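Local coordinates for protein thiosulfate sulfurtransferase (Pseudomonas aeruginosa, PDB 1YT8) that probably transfers sulfane sulfur from thiosulfate to cyanide, and is built as a single chain of four rhodanese-like domains, at residues T197-G202 and V215-N220; A125-P130 and L206-I211; Q419-L424 and Q451-K456; L435-G438 and L442-F445. All coordinates share one frame; numbering follows the deposited sequence.

Contact 1: residues T197-G202 and V215-N220. With SO3 (sulfite ion), chain B.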
loop_
_atom_site.group_PDB
_atom_site.type_symbol
_atom_site.label_atom_id
_atom_site.label_comp_id
_atom_site.label_asym_id
_atom_site.label_seq_id
_atom_site.Cartn_x
_atom_site.Cartn_y
_atom_site.Cartn_z
ATOM N N THR A 197 -9.175 10.131 6.130
ATOM C CA THR A 197 -8.798 10.185 4.719
ATOM C C THR A 197 -9.754 9.670 3.660
ATOM O O THR A 197 -10.243 10.450 2.846
ATOM C CB THR A 197 -7.434 9.529 4.485
ATOM O OG1 THR A 197 -6.513 9.993 5.480
ATOM C CG2 THR A 197 -6.901 9.911 3.102
ATOM N N ARG A 198 -10.012 8.367 3.645
ATOM C CA ARG A 198 -10.905 7.820 2.633
ATOM C C ARG A 198 -12.341 8.337 2.731
ATOM O O ARG A 198 -13.059 8.351 1.732
ATOM C CB ARG A 198 -10.848 6.287 2.662
ATOM C CG ARG A 198 -9.567 5.748 2.008
ATOM C CD ARG A 198 -9.316 4.267 2.294
ATOM N NE ARG A 198 -9.018 4.032 3.703
ATOM C CZ ARG A 198 -8.686 2.849 4.218
ATOM N NH1 ARG A 198 -8.602 1.775 3.442
ATOM N NH2 ARG A 198 -8.454 2.740 5.516
ATOM N N SER A 199 -12.760 8.782 3.915
ATOM C CA SER A 199 -14.118 9.310 4.059
ATOM C C SER A 199 -14.211 10.690 3.411
ATOM O O SER A 199 -15.241 11.040 2.831
ATOM C CB SER A 199 -14.541 9.389 5.536
ATOM O OG SER A 199 -13.896 10.450 6.227
ATOM N N ILE A 200 -13.136 11.472 3.508
ATOM C CA ILE A 200 -13.104 12.809 2.907
ATOM C C ILE A 200 -13.078 12.676 1.381
ATOM O O ILE A 200 -13.847 13.329 0.674
ATOM C CB ILE A 200 -11.851 13.607 3.359
ATOM C CG1 ILE A 200 -11.938 13.922 4.854
ATOM C CG2 ILE A 200 -11.739 14.909 2.560
ATOM C CD1 ILE A 200 -10.638 14.450 5.454
ATOM N N ILE A 201 -12.185 11.829 0.880
ATOM C CA ILE A 201 -12.057 11.608 -0.554
ATOM C C ILE A 201 -13.353 11.029 -1.126
ATOM O O ILE A 201 -13.799 11.427 -2.204
ATOM C CB ILE A 201 -10.882 10.644 -0.866
ATOM C CG1 ILE A 201 -9.558 11.257 -0.394
ATOM C CG2 ILE A 201 -10.829 10.341 -2.357
ATOM C CD1 ILE A 201 -9.202 12.565 -1.083
ATOM N N GLY A 202 -13.960 10.097 -0.397
ATOM C CA GLY A 202 -15.196 9.492 -0.860
ATOM C C GLY A 202 -16.352 10.476 -0.891
ATOM O O GLY A 202 -17.136 10.504 -1.841
ATOM N N VAL A 215 -24.766 14.713 1.061
ATOM C CA VAL A 215 -23.651 13.841 1.427
ATOM C C VAL A 215 -22.771 14.413 2.529
ATOM O O VAL A 215 -22.625 15.628 2.657
ATOM C CB VAL A 215 -22.743 13.565 0.200
ATOM C CG1 VAL A 215 -21.842 12.371 0.475
ATOM C CG2 VAL A 215 -23.587 13.333 -1.039
ATOM N N ALA A 216 -22.181 13.529 3.326
ATOM C CA ALA A 216 -21.296 13.957 4.402
ATOM C C ALA A 216 -20.415 12.812 4.862
ATOM O O ALA A 216 -20.775 11.639 4.743
ATOM C CB ALA A 216 -22.112 14.490 5.587
ATOM N N ALA A 217 -19.247 13.151 5.388
ATOM C CA ALA A 217 -18.346 12.128 5.886
ATOM C C ALA A 217 -18.632 11.906 7.367
ATOM O O ALA A 217 -19.033 12.838 8.071
ATOM C CB ALA A 217 -16.901 12.576 5.705
ATOM N N LEU A 218 -18.474 10.669 7.834
ATOM C CA LEU A 218 -18.631 10.409 9.257
ATOM C C LEU A 218 -17.302 10.927 9.795
ATOM O O LEU A 218 -16.243 10.362 9.502
ATOM C CB LEU A 218 -18.753 8.915 9.551
ATOM C CG LEU A 218 -18.560 8.540 11.028
ATOM C CD1 LEU A 218 -19.584 9.272 11.893
ATOM C CD2 LEU A 218 -18.697 7.030 11.201
ATOM N N ARG A 219 -17.351 12.007 10.566
ATOM C CA ARG A 219 -16.139 12.619 11.100
ATOM C C ARG A 219 -15.312 11.711 12.003
ATOM O O ARG A 219 -15.751 11.307 13.073
ATOM C CB ARG A 219 -16.489 13.905 11.848
ATOM C CG ARG A 219 -15.289 14.760 12.215
ATOM C CD ARG A 219 -15.760 16.017 12.930
ATOM N NE ARG A 219 -16.800 16.692 12.157
ATOM C CZ ARG A 219 -17.860 17.291 12.688
ATOM N NH1 ARG A 219 -18.033 17.301 14.003
ATOM N NH2 ARG A 219 -18.754 17.876 11.901
ATOM N N ASN A 220 -14.102 11.405 11.546
ATOM C CA ASN A 220 -13.151 10.562 12.262
ATOM C C ASN A 220 -13.453 9.055 12.289
ATOM O O ASN A 220 -12.844 8.309 13.051
ATOM C CB ASN A 220 -12.937 11.109 13.680
ATOM C CG ASN A 220 -12.493 12.566 13.673
ATOM O OD1 ASN A 220 -11.894 13.037 12.699
ATOM N ND2 ASN A 220 -12.773 13.283 14.757
HETATM S S SO3 B . -9.395 6.338 6.766
HETATM O O1 SO3 B . -9.531 4.920 7.172
HETATM O O2 SO3 B . -8.474 7.062 7.668
HETATM O O3 SO3 B . -8.973 6.480 5.347
HETATM O O HOH W 1 -13.563 12.071 8.784
#
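Ser199 and Ala217 meet inside a beta-alpha-beta unit of a rhodanese-like domain, where helix 197-208 leaves the anion-binding loop that runs from Cys193 to Arg198. The segments of helix and strand run antiparallel, their axes 176° apart and 7.6 Å from each other at closest approach. The methyl CB of Ala217 rests against two oxygens of one residue, 3.7 Å from both Ser199 O and Ser199 OG. OG sits between the backbone N and the carbonyl carbon of Ser199 (chi1 74°), a rotation that brings it beside the methyl and also within reach of Arg196 O, to which it is hydrogen-bonded. A water continues the link: it donates to Ser199 OG at 3.0 Å and accepts from Asn220 N at 2.9 Å.

On the loop side, Arg198 grips a sulfite, probably from the crystallisation liquor, by backbone and side chain together. Its N (2.7 Å) and NE (2.9 Å) both donate almost straight to sulfite O3, while NH2 donates to O1 at 2.9 Å. The bend at chi3 (-67°) curls the chain round the anion, whose sulfur lies in the guanidinium plane. Ala194 N and Gly195 N complete the cradle, and Glu157 holds NH1 in a salt bridge.

Helix 114-127 covers Ile200 and Ile201, whereas strand 215-218 lies between strands 131-132 and 188-192 of the parallel sheet.

Contact 2: residues A125-P130 and L206-I211; sequences AERHTP and LLNAGI
Arg127 and Asn208 carry the polar half of this surface contact, Pro130 and Leu207 the apolar half. Arg127 NH1 donates to Asn208 OD1 at 3.2 Å with an N-H...O angle of 154°. The donor lies in the carbonyl plane on a lone pair of OD1, and the guanidinium and amide planes are nearly parallel, only 4° apart. OD1 is nevertheless tilted by 16° from the guanidinium plane, which suggests a small step between the two flat groups. A water bridges the same pair, accepting from Arg127 NH2 at 2.6 Å, in the plane at the guanidinium edge, and donating to Asn208 OD1 at 3.0 Å. The amide oxygen thus accepts two hydrogen bonds, one from the guanidinium and one from the water, and two nitrogens of one guanidinium are engaged. Beside this pair, Leu207 CD1 reaches the CD corner of the Pro130 ring, 3.6 Å away.

The next shell explains how these groups come together. Successive bends at chi2 and chi3 of Arg127 fold its chain back instead of letting it extend. At the end of helix 197-208 a Schellman motif, with Gly210 at positive phi, turns the backbone away just past Asn208. Thr129 OG1 is hydrogen-bonded to Gln204 one turn earlier in that helix, so the linker between Arg127 and Pro130 is tied to it as well.

Farther out, Glu530 near the C terminus touches both Arg127 and Asn208. Helix 114-127 ends here against helix 197-208, and Pro130 then leads into strand 131-132, with a backbone hydrogen bond to Ala217 of strand 215-218.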
loop_
_atom_site.group_PDB
_atom_site.type_symbol
_atom_site.label_atom_id
_atom_site.label_comp_id
_atom_site.label_asym_id
_atom_site.label_seq_id
_atom_site.Cartn_x
_atom_site.Cartn_y
_atom_site.Cartn_z
ATOM N N ALA A 125 -9.787 21.032 3.771
ATOM C CA ALA A 125 -9.437 22.421 4.059
ATOM C C ALA A 125 -9.876 23.356 2.929
ATOM O O ALA A 125 -10.381 24.455 3.177
ATOM C CB ALA A 125 -7.933 22.541 4.284
ATOM N N GLU A 126 -9.695 22.910 1.690
ATOM C CA GLU A 126 -10.043 23.717 0.525
ATOM C C GLU A 126 -11.508 23.690 0.109
ATOM O O GLU A 126 -12.058 24.714 -0.296
ATOM C CB GLU A 126 -9.192 23.297 -0.677
ATOM C CG GLU A 126 -7.703 23.545 -0.503
ATOM C CD GLU A 126 -7.384 25.007 -0.281
ATOM O OE1 GLU A 126 -7.703 25.826 -1.167
ATOM O OE2 GLU A 126 -6.817 25.338 0.782
ATOM N N ARG A 127 -12.136 22.524 0.194
ATOM C CA ARG A 127 -13.531 22.395 -0.223
ATOM C C ARG A 127 -14.537 22.358 0.922
ATOM O O ARG A 127 -15.749 22.331 0.688
ATOM C CB ARG A 127 -13.697 21.142 -1.091
ATOM C CG ARG A 127 -12.863 21.154 -2.370
ATOM C CD ARG A 127 -13.180 22.377 -3.236
ATOM N NE ARG A 127 -14.593 22.437 -3.594
ATOM C CZ ARG A 127 -15.208 21.564 -4.389
ATOM N NH1 ARG A 127 -14.534 20.553 -4.925
ATOM N NH2 ARG A 127 -16.504 21.692 -4.638
ATOM N N HIS A 128 -14.036 22.363 2.152
ATOM C CA HIS A 128 -14.900 22.316 3.330
ATOM C C HIS A 128 -15.853 21.126 3.234
ATOM O O HIS A 128 -17.042 21.244 3.527
ATOM C CB HIS A 128 -15.694 23.620 3.446
ATOM C CG HIS A 128 -14.834 24.843 3.397
ATOM N ND1 HIS A 128 -13.872 25.112 4.346
ATOM C CD2 HIS A 128 -14.756 25.840 2.486
ATOM C CE1 HIS A 128 -13.236 26.224 4.021
ATOM N NE2 HIS A 128 -13.751 26.685 2.896
ATOM N N THR A 129 -15.312 19.984 2.819
ATOM C CA THR A 129 -16.089 18.753 2.675
ATOM C C THR A 129 -16.945 18.524 3.921
ATOM O O THR A 129 -16.426 18.444 5.036
ATOM C CB THR A 129 -15.152 17.554 2.463
ATOM O OG1 THR A 129 -14.198 17.882 1.443
ATOM C CG2 THR A 129 -15.942 16.320 2.035
ATOM N N PRO A 130 -18.270 18.401 3.741
ATOM C CA PRO A 130 -19.210 18.191 4.846
ATOM C C PRO A 130 -18.917 16.964 5.695
ATOM O O PRO A 130 -18.462 15.939 5.182
ATOM C CB PRO A 130 -20.559 18.063 4.138
ATOM C CG PRO A 130 -20.362 18.813 2.867
ATOM C CD PRO A 130 -18.985 18.383 2.454
ATOM N N LEU A 206 -18.273 12.065 -4.435
ATOM C CA LEU A 206 -19.704 12.108 -4.709
ATOM C C LEU A 206 -20.183 13.526 -5.004
ATOM O O LEU A 206 -21.053 13.729 -5.854
ATOM C CB LEU A 206 -20.483 11.513 -3.526
ATOM C CG LEU A 206 -20.273 10.010 -3.305
ATOM C CD1 LEU A 206 -20.957 9.579 -2.013
ATOM C CD2 LEU A 206 -20.825 9.230 -4.493
ATOM N N LEU A 207 -19.624 14.506 -4.303
ATOM C CA LEU A 207 -20.006 15.895 -4.527
ATOM C C LEU A 207 -19.491 16.348 -5.885
ATOM O O LEU A 207 -20.212 16.997 -6.640
ATOM C CB LEU A 207 -19.432 16.791 -3.431
ATOM C CG LEU A 207 -20.025 16.550 -2.043
ATOM C CD1 LEU A 207 -19.242 17.317 -0.992
ATOM C CD2 LEU A 207 -21.490 16.971 -2.058
ATOM N N ASN A 208 -18.241 16.005 -6.194
ATOM C CA ASN A 208 -17.649 16.377 -7.478
ATOM C C ASN A 208 -18.419 15.746 -8.639
ATOM O O ASN A 208 -18.559 16.348 -9.709
ATOM C CB ASN A 208 -16.172 15.956 -7.527
ATOM C CG ASN A 208 -15.276 16.868 -6.702
ATOM O OD1 ASN A 208 -15.743 17.833 -6.096
ATOM N ND2 ASN A 208 -13.979 16.568 -6.682
ATOM N N ALA A 209 -18.914 14.531 -8.422
ATOM C CA ALA A 209 -19.692 13.819 -9.431
ATOM C C ALA A 209 -21.116 14.375 -9.483
ATOM O O ALA A 209 -21.909 13.998 -10.345
ATOM C CB ALA A 209 -19.722 12.333 -9.121
ATOM N N GLY A 210 -21.437 15.254 -8.538
ATOM C CA GLY A 210 -22.744 15.895 -8.498
ATOM C C GLY A 210 -24.011 15.105 -8.210
ATOM O O GLY A 210 -25.037 15.356 -8.842
ATOM N N ILE A 211 -23.978 14.168 -7.268
ATOM C CA ILE A 211 -25.196 13.414 -6.971
ATOM C C ILE A 211 -26.186 14.322 -6.243
ATOM O O ILE A 211 -25.788 15.255 -5.549
ATOM C CB ILE A 211 -24.914 12.167 -6.104
ATOM C CG1 ILE A 211 -24.390 12.581 -4.729
ATOM C CG2 ILE A 211 -23.910 11.266 -6.809
ATOM C CD1 ILE A 211 -24.340 11.426 -3.741
HETATM O O HOH W 2 -17.833 19.940 -6.055
#

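Contact 3: residues Q419-L424 and Q451-K456; sequences QLKQAL and QALSGK
Leu453 reaches between Leu420 and Leu424, joining two helices of the fourth rhodanese-like domain, 420-427 and 441-454, which bracket strand 432-436 in the chain. Its partners are four residues apart, one turn of helix, and it is the one side chain of its segment that meets both. The tight part lies on this inner side. Leu453 CD1 comes to 3.7 Å from Leu420 CB, and Leu453 CB to 3.6 Å from Leu424 CD1. The Leu424 and Leu453 side chains cross at about a right angle, so that one branch of Leu424 lies against the base of its neighbour and, at 3.9 Å from Leu453 CD1, its tip as well. Leu424 and Ser454 both also touch Tyr433 of strand 432-436, while Leu420 also rests on Glu449 and Val450 of the second helix.

The outer side is looser. Although Leu453 CD1 lies 3.8 Å from the backbone N of Lys421, the closest side-chain approach of that lysine, CB to Leu453 CD2, is 4.3 Å. The lysine chain runs extended as far as CE, CG anti to the backbone N (chi1 -178°), and turns at its last bond, carrying its charge away from the leucines to a salt bridge with Glu425. Leu453 itself remains solvent-exposed despite the large surface it buries against helix 420-427.

Just past Leu453 the helix stops: Gly455 takes positive phi, and Ser454 OG, also bonded to Val450 O, accepts a hydrogen bond from Lys456 N at 3.1 Å in an ST turn.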
loop_
_atom_site.group_PDB
_atom_site.type_symbol
_atom_site.label_atom_id
_atom_site.label_comp_id
_atom_site.label_asym_id
_atom_site.label_seq_id
_atom_site.Cartn_x
_atom_site.Cartn_y
_atom_site.Cartn_z
ATOM N N GLN A 419 18.740 -7.966 9.447
ATOM C CA GLN A 419 19.539 -8.051 10.666
ATOM C C GLN A 419 20.006 -9.481 10.931
ATOM O O GLN A 419 20.008 -9.944 12.074
ATOM C CB GLN A 419 18.719 -7.540 11.860
ATOM C CG GLN A 419 18.326 -6.071 11.748
ATOM C CD GLN A 419 17.613 -5.545 12.982
ATOM O OE1 GLN A 419 17.763 -6.084 14.081
ATOM N NE2 GLN A 419 16.850 -4.471 12.809
ATOM N N LEU A 420 20.420 -10.169 9.872
ATOM C CA LEU A 420 20.869 -11.549 9.991
ATOM C C LEU A 420 22.128 -11.747 10.831
ATOM O O LEU A 420 22.239 -12.739 11.552
ATOM C CB LEU A 420 21.076 -12.158 8.602
ATOM C CG LEU A 420 19.812 -12.610 7.864
ATOM C CD1 LEU A 420 20.164 -13.020 6.445
ATOM C CD2 LEU A 420 19.169 -13.778 8.616
ATOM N N LYS A 421 23.077 -10.822 10.743
ATOM C CA LYS A 421 24.306 -10.965 11.515
ATOM C C LYS A 421 23.972 -11.095 12.994
ATOM O O LYS A 421 24.411 -12.030 13.668
ATOM C CB LYS A 421 25.227 -9.762 11.298
ATOM C CG LYS A 421 26.551 -9.865 12.045
ATOM C CD LYS A 421 27.433 -8.655 11.772
ATOM C CE LYS A 421 28.798 -8.794 12.437
ATOM N NZ LYS A 421 28.701 -8.860 13.922
ATOM N N GLN A 422 23.176 -10.154 13.489
ATOM C CA GLN A 422 22.777 -10.156 14.889
ATOM C C GLN A 422 21.958 -11.394 15.253
ATOM O O GLN A 422 22.158 -11.989 16.311
ATOM C CB GLN A 422 21.968 -8.896 15.197
ATOM C CG GLN A 422 21.562 -8.774 16.656
ATOM C CD GLN A 422 20.697 -7.555 16.923
ATOM O OE1 GLN A 422 19.622 -7.397 16.337
ATOM N NE2 GLN A 422 21.162 -6.687 17.811
ATOM N N ALA A 423 21.036 -11.783 14.379
ATOM C CA ALA A 423 20.193 -12.944 14.645
ATOM C C ALA A 423 21.006 -14.224 14.782
ATOM O O ALA A 423 20.786 -15.014 15.703
ATOM C CB ALA A 423 19.164 -13.105 13.543
ATOM N N LEU A 424 21.939 -14.430 13.859
ATOM C CA LEU A 424 22.774 -15.621 13.878
ATOM C C LEU A 424 23.647 -15.671 15.127
ATOM O O LEU A 424 23.858 -16.742 15.698
ATOM C CB LEU A 424 23.636 -15.678 12.613
ATOM C CG LEU A 424 22.858 -15.831 11.303
ATOM C CD1 LEU A 424 23.818 -15.801 10.123
ATOM C CD2 LEU A 424 22.079 -17.136 11.320
ATOM N N GLN A 451 24.942 -18.209 4.317
ATOM C CA GLN A 451 26.146 -19.003 4.084
ATOM C C GLN A 451 27.386 -18.177 4.390
ATOM O O GLN A 451 28.324 -18.657 5.024
ATOM C CB GLN A 451 26.217 -19.471 2.630
ATOM C CG GLN A 451 25.134 -20.438 2.217
ATOM C CD GLN A 451 25.209 -20.761 0.744
ATOM O OE1 GLN A 451 25.228 -19.861 -0.094
ATOM N NE2 GLN A 451 25.253 -22.048 0.417
ATOM N N ALA A 452 27.388 -16.927 3.934
ATOM C CA ALA A 452 28.528 -16.039 4.151
ATOM C C ALA A 452 28.773 -15.735 5.626
ATOM O O ALA A 452 29.907 -15.805 6.106
ATOM C CB ALA A 452 28.331 -14.736 3.376
ATOM N N LEU A 453 27.706 -15.406 6.347
ATOM C CA LEU A 453 27.821 -15.079 7.763
ATOM C C LEU A 453 28.140 -16.273 8.663
ATOM O O LEU A 453 28.870 -16.133 9.647
ATOM C CB LEU A 453 26.527 -14.412 8.251
ATOM C CG LEU A 453 26.181 -13.056 7.630
ATOM C CD1 LEU A 453 24.726 -12.703 7.939
ATOM C CD2 LEU A 453 27.133 -11.988 8.169
ATOM N N SER A 454 27.610 -17.445 8.328
ATOM C CA SER A 454 27.827 -18.626 9.165
ATOM C C SER A 454 28.940 -19.572 8.741
ATOM O O SER A 454 29.553 -20.223 9.588
ATOM C CB SER A 454 26.534 -19.437 9.276
ATOM O OG SER A 454 26.249 -20.101 8.057
ATOM N N GLY A 455 29.188 -19.664 7.439
ATOM C CA GLY A 455 30.211 -20.573 6.958
ATOM C C GLY A 455 29.753 -22.004 7.185
ATOM O O GLY A 455 30.564 -22.931 7.226
ATOM N N LYS A 456 28.441 -22.179 7.329
ATOM C CA LYS A 456 27.843 -23.493 7.562
ATOM C C LYS A 456 26.957 -23.917 6.391
ATOM O O LYS A 456 26.619 -23.105 5.528
ATOM C CB LYS A 456 26.992 -23.461 8.840
ATOM C CG LYS A 456 27.761 -23.191 10.129
ATOM C CD LYS A 456 28.672 -24.366 10.481
ATOM C CE LYS A 456 29.298 -24.196 11.854
ATOM N NZ LYS A 456 30.103 -22.945 11.938
#

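Contact 4: residues L435-G438 and L442-F445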
loop_
_atom_site.group_PDB
_atom_site.type_symbol
_atom_site.label_atom_id
_atom_site.label_comp_id
_atom_site.label_asym_id
_atom_site.label_seq_id
_atom_site.Cartn_x
_atom_site.Cartn_y
_atom_site.Cartn_z
ATOM N N LEU A 435 16.285 -22.578 5.681
ATOM C CA LEU A 435 15.529 -21.331 5.608
ATOM C C LEU A 435 14.127 -21.540 5.047
ATOM O O LEU A 435 13.922 -22.346 4.140
ATOM C CB LEU A 435 16.283 -20.318 4.741
ATOM C CG LEU A 435 17.808 -20.255 4.924
ATOM C CD1 LEU A 435 18.350 -19.110 4.080
ATOM C CD2 LEU A 435 18.180 -20.061 6.389
ATOM N N THR A 436 13.160 -20.806 5.588
ATOM C CA THR A 436 11.788 -20.923 5.122
ATOM C C THR A 436 11.056 -19.587 5.195
ATOM O O THR A 436 11.568 -18.600 5.718
ATOM C CB THR A 436 10.997 -21.961 5.964
ATOM O OG1 THR A 436 9.730 -22.227 5.345
ATOM C CG2 THR A 436 10.748 -21.430 7.374
ATOM N N CYS A 437 9.857 -19.581 4.633
ATOM C CA CYS A 437 8.955 -18.436 4.643
ATOM C C CYS A 437 7.675 -19.018 4.067
ATOM O O CYS A 437 7.586 -20.235 3.878
ATOM C CB CYS A 437 9.483 -17.265 3.793
ATOM S SG CYS A 437 9.595 -17.519 2.012
ATOM N N GLY A 438 6.685 -18.176 3.795
ATOM C CA GLY A 438 5.432 -18.681 3.264
ATOM C C GLY A 438 5.560 -19.697 2.142
ATOM O O GLY A 438 5.027 -20.805 2.230
ATOM N N LEU A 442 11.118 -15.569 -0.399
ATOM C CA LEU A 442 12.004 -14.618 0.257
ATOM C C LEU A 442 13.222 -15.297 0.866
ATOM O O LEU A 442 14.326 -14.757 0.823
ATOM C CB LEU A 442 11.261 -13.837 1.341
ATOM C CG LEU A 442 12.143 -12.843 2.113
ATOM C CD1 LEU A 442 12.997 -12.026 1.146
ATOM C CD2 LEU A 442 11.262 -11.932 2.959
ATOM N N ALA A 443 13.023 -16.485 1.426
ATOM C CA ALA A 443 14.121 -17.222 2.043
ATOM C C ALA A 443 15.223 -17.564 1.038
ATOM O O ALA A 443 16.406 -17.593 1.394
ATOM C CB ALA A 443 13.591 -18.497 2.703
ATOM N N ARG A 444 14.834 -17.817 -0.209
ATOM C CA ARG A 444 15.789 -18.151 -1.264
ATOM C C ARG A 444 16.802 -17.027 -1.486
ATOM O O ARG A 444 17.982 -17.282 -1.718
ATOM C CB ARG A 444 15.052 -18.448 -2.580
ATOM C CG ARG A 444 15.977 -18.776 -3.757
ATOM C CD ARG A 444 15.199 -19.034 -5.045
ATOM N NE ARG A 444 14.510 -20.326 -5.061
ATOM C CZ ARG A 444 15.097 -21.490 -5.334
ATOM N NH1 ARG A 444 16.393 -21.538 -5.622
ATOM N NH2 ARG A 444 14.386 -22.610 -5.327
ATOM N N PHE A 445 16.341 -15.781 -1.416
ATOM C CA PHE A 445 17.224 -14.635 -1.612
ATOM C C PHE A 445 18.172 -14.425 -0.439
ATOM O O PHE A 445 19.138 -13.663 -0.541
ATOM C CB PHE A 445 16.393 -13.366 -1.838
ATOM C CG PHE A 445 15.831 -13.254 -3.224
ATOM C CD1 PHE A 445 16.620 -12.788 -4.273
ATOM C CD2 PHE A 445 14.525 -13.648 -3.495
ATOM C CE1 PHE A 445 16.115 -12.717 -5.570
ATOM C CE2 PHE A 445 14.014 -13.580 -4.788
ATOM C CZ PHE A 445 14.814 -13.114 -5.828
#
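Cys437, Leu435 and Ala443 meet without any flat side chain between them; the aromatic ring of Phe445 turns to the other side, where it touches Glu52 and Leu53 of helix 51-58 and the loop at Gln373 and Pro374. The planar groups that matter are peptides. Ala443 N points its N-H at Cys437 SG, 3.6 Å off and nearly straight at 164°, a weak hydrogen bond. Leu442 N also lies near the sulfur, at 3.5 Å, but is buried without a hydrogen-bonding partner. SG stands between the backbone N and carbonyl carbon of Cys437 (chi1 66°), a rotation that swings it over the start of helix 441-454. Ala443 CB packs against Thr436 O at 3.6 Å and Leu435 CB at 3.8 Å, closing the strand-to-helix turn of this beta-alpha-beta unit.

Cys437 by position corresponds to Cys193, the first residue of the sulfite-binding loop, and Leu442 then falls where that loop has Arg198. With a single weak N-H...S bond, and the amide of Leu442 left without a partner, the sulfur appears to be held mostly by packing against Leu442 and Ala443.

In the fold
From the N terminus, 125-130 is laid down first, then 197-202. The return of 206-211 closes a loop of 75 residues in contact 2 before 215-220 closes the helix-to-strand half of its unit in contact 1, interlocking the two. Both use helix 197-208, and their centres lie 10 Å apart. Later, 419-424 opens contact 3; 435-438 and 442-445 make contact 4 within it; and 451-456 completes the larger loop. Contacts 3 and 4 use opposite ends of helix 441-454, tying it to helix 420-427 and strand 432-436. Contacts 1 and 4 lie in equivalent beta-alpha-beta units of different rhodanese-like domains, contact 4 on the strand-to-helix half, with centres about 41 Å apart on opposite sides of the chain's centre.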